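Local coordinates for Tle cognate immunity protein 4 C-terminal domain-containing protein (Pseudomonas aeruginosa PAO1, PDB 4R1D) that probably protects the bacterium from its own type VI secretion lipase effector Tle4 by binding the enzyme as its cognate immunity protein, Tli4, at residues H106-K111 with F147-A152. Residues are numbered along the deposited sequence; the frame is centred on the assembly and turned at random.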
loop_
_atom_site.group_PDB
_atom_site.type_symbol
_atom_site.label_atom_id
_atom_site.label_comp_id
_atom_site.label_asym_id
_atom_site.label_seq_id
_atom_site.Cartn_x
_atom_site.Cartn_y
_atom_site.Cartn_z
ATOM N N HIS B 106 -27.910 -17.935 8.693
ATOM C CA HIS B 106 -27.045 -16.763 8.778
ATOM C C HIS B 106 -26.525 -16.553 7.372
ATOM O O HIS B 106 -26.305 -17.522 6.644
ATOM C CB HIS B 106 -25.845 -16.995 9.701
ATOM C CG HIS B 106 -26.217 -17.364 11.102
ATOM N ND1 HIS B 106 -26.788 -16.468 11.981
ATOM C CD2 HIS B 106 -26.092 -18.529 11.778
ATOM C CE1 HIS B 106 -27.000 -17.067 13.140
ATOM N NE2 HIS B 106 -26.590 -18.320 13.042
ATOM N N VAL B 107 -26.308 -15.302 7.003
ATOM C CA VAL B 107 -25.880 -14.978 5.645
ATOM C C VAL B 107 -24.407 -14.596 5.564
ATOM O O VAL B 107 -23.888 -13.951 6.465
ATOM C CB VAL B 107 -26.719 -13.824 5.086
ATOM C CG1 VAL B 107 -25.856 -12.873 4.298
ATOM C CG2 VAL B 107 -27.803 -14.370 4.219
ATOM N N TYR B 108 -23.747 -15.005 4.481
ATOM C CA TYR B 108 -22.342 -14.675 4.256
ATOM C C TYR B 108 -22.099 -14.239 2.826
ATOM O O TYR B 108 -22.751 -14.731 1.903
ATOM C CB TYR B 108 -21.455 -15.886 4.566
ATOM C CG TYR B 108 -21.664 -16.403 5.961
ATOM C CD1 TYR B 108 -20.800 -16.056 6.993
ATOM C CD2 TYR B 108 -22.761 -17.209 6.257
ATOM C CE1 TYR B 108 -21.006 -16.520 8.274
ATOM C CE2 TYR B 108 -22.978 -17.663 7.523
ATOM C CZ TYR B 108 -22.103 -17.325 8.530
ATOM O OH TYR B 108 -22.341 -17.805 9.797
ATOM N N ARG B 109 -21.139 -13.331 2.651
ATOM C CA ARG B 109 -20.694 -12.935 1.326
ATOM C C ARG B 109 -19.260 -13.421 1.134
ATOM O O ARG B 109 -18.417 -13.207 1.994
ATOM C CB ARG B 109 -20.740 -11.418 1.172
ATOM C CG ARG B 109 -20.289 -10.948 -0.193
ATOM C CD ARG B 109 -20.202 -9.429 -0.265
ATOM N NE ARG B 109 -20.208 -8.962 -1.648
ATOM C CZ ARG B 109 -20.089 -7.688 -2.012
ATOM N NH1 ARG B 109 -19.939 -6.744 -1.095
ATOM N NH2 ARG B 109 -20.118 -7.355 -3.300
ATOM N N TRP B 110 -18.995 -14.085 0.015
ATOM C CA TRP B 110 -17.667 -14.601 -0.257
ATOM C C TRP B 110 -17.341 -14.284 -1.710
ATOM O O TRP B 110 -17.783 -14.981 -2.630
ATOM C CB TRP B 110 -17.608 -16.106 0.007
ATOM C CG TRP B 110 -16.256 -16.703 -0.299
ATOM C CD1 TRP B 110 -15.034 -16.238 0.112
ATOM C CD2 TRP B 110 -15.999 -17.873 -1.084
ATOM N NE1 TRP B 110 -14.024 -17.060 -0.368
ATOM C CE2 TRP B 110 -14.592 -18.066 -1.106
ATOM C CE3 TRP B 110 -16.818 -18.782 -1.763
ATOM C CZ2 TRP B 110 -13.996 -19.125 -1.781
ATOM C CZ3 TRP B 110 -16.211 -19.848 -2.440
ATOM C CH2 TRP B 110 -14.821 -20.004 -2.436
ATOM N N LYS B 111 -16.594 -13.209 -1.919
ATOM C CA LYS B 111 -16.400 -12.685 -3.266
ATOM C C LYS B 111 -14.936 -12.706 -3.655
ATOM O O LYS B 111 -14.069 -12.320 -2.874
ATOM C CB LYS B 111 -16.934 -11.250 -3.360
ATOM C CG LYS B 111 -16.705 -10.580 -4.722
ATOM C CD LYS B 111 -17.200 -9.142 -4.720
ATOM C CE LYS B 111 -16.428 -8.287 -3.733
ATOM N NZ LYS B 111 -16.821 -6.851 -3.813
ATOM N N PHE B 147 -14.032 -25.923 9.803
ATOM C CA PHE B 147 -13.376 -24.629 9.947
ATOM C C PHE B 147 -14.374 -23.600 10.494
ATOM O O PHE B 147 -15.322 -23.223 9.813
ATOM C CB PHE B 147 -12.848 -24.209 8.572
ATOM C CG PHE B 147 -12.021 -22.951 8.586
ATOM C CD1 PHE B 147 -10.657 -23.001 8.835
ATOM C CD2 PHE B 147 -12.604 -21.726 8.327
ATOM C CE1 PHE B 147 -9.897 -21.838 8.836
ATOM C CE2 PHE B 147 -11.852 -20.572 8.332
ATOM C CZ PHE B 147 -10.502 -20.625 8.587
ATOM N N CYS B 148 -14.168 -23.164 11.732
ATOM C CA CYS B 148 -15.110 -22.267 12.385
ATOM C C CYS B 148 -14.954 -20.834 11.919
ATOM O O CYS B 148 -13.845 -20.328 11.834
ATOM C CB CYS B 148 -14.957 -22.323 13.902
ATOM S SG CYS B 148 -15.626 -23.845 14.663
ATOM N N ILE B 149 -16.085 -20.199 11.631
ATOM C CA ILE B 149 -16.132 -18.776 11.320
ATOM C C ILE B 149 -17.235 -18.158 12.194
ATOM O O ILE B 149 -17.767 -18.834 13.081
ATOM C CB ILE B 149 -16.407 -18.552 9.818
ATOM C CG1 ILE B 149 -17.796 -19.073 9.436
ATOM C CG2 ILE B 149 -15.331 -19.262 8.971
ATOM C CD1 ILE B 149 -18.201 -18.774 8.007
ATOM N N ASP B 150 -17.584 -16.892 11.960
ATOM C CA ASP B 150 -18.665 -16.270 12.720
ATOM C C ASP B 150 -19.947 -17.081 12.576
ATOM O O ASP B 150 -20.415 -17.298 11.463
ATOM C CB ASP B 150 -18.963 -14.863 12.206
ATOM C CG ASP B 150 -17.736 -14.001 12.139
ATOM O OD1 ASP B 150 -17.416 -13.336 13.146
ATOM O OD2 ASP B 150 -17.091 -13.996 11.081
ATOM N N HIS B 151 -20.510 -17.517 13.702
ATOM C CA HIS B 151 -21.840 -18.132 13.720
ATOM C C HIS B 151 -21.968 -19.443 12.945
ATOM O O HIS B 151 -23.074 -19.945 12.742
ATOM C CB HIS B 151 -22.887 -17.149 13.196
ATOM C CG HIS B 151 -22.933 -15.856 13.946
ATOM N ND1 HIS B 151 -23.544 -15.727 15.175
ATOM C CD2 HIS B 151 -22.447 -14.632 13.634
ATOM C CE1 HIS B 151 -23.432 -14.477 15.590
ATOM N NE2 HIS B 151 -22.764 -13.792 14.675
ATOM N N ALA B 152 -20.856 -20.006 12.506
ATOM C CA ALA B 152 -20.936 -21.219 11.717
ATOM C C ALA B 152 -19.612 -21.959 11.642
ATOM O O ALA B 152 -18.613 -21.541 12.228
ATOM C CB ALA B 152 -21.444 -20.890 10.310
#
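Tyr-108 reaches from its strand into the hairpin turn at 149-152 and gives its hydroxyl proton to the backbone carbonyl of Asp-150, with OH to O at 2.6 Å. The acceptor lies in the plane of the phenol ring, at its edge, and the hydroxyl meets it within the carbonyl plane at a C=O...donor angle of 154°. Apolar groups gather round the same end of the ring: CD1 of Ile-149 sits obliquely 3.6 Å from CE1 of Tyr-108, and CB of Ala-152 is 4.0 Å from CZ of Tyr-108. With CG anti to the carbonyl carbon (chi1 -56°), the phenol extends across to the turn. Beside it, CB of His-151 rests over the centre of the His-106 ring, 3.8 Å from the ring centroid, in a CH-pi contact. The two imidazoles meet obliquely, their planes at 31°, while the carbonyl O of His-151 approaches CD2 of His-106 to 3.5 Å. The His-151 ring also meets that of Tyr-37.

Ile-149 and Ala-152 are paired across the two-residue turn by a bond of 2.9 Å from Ile-149 N to Ala-152 O and a weak return bond from Ala-152 N to Ile-149 O, and Arg-136 binds the carbonyl oxygens of both residues. Leu-133 touches Tyr-108, Ile-149 and Ala-152, adding an apolar backing from strand 133-135. The motif is a type II beta turn in an antiparallel hairpin, packed against the strand 107-115 and joining the parts of the fold that belong to the N- and C-terminal Tli4 family regions.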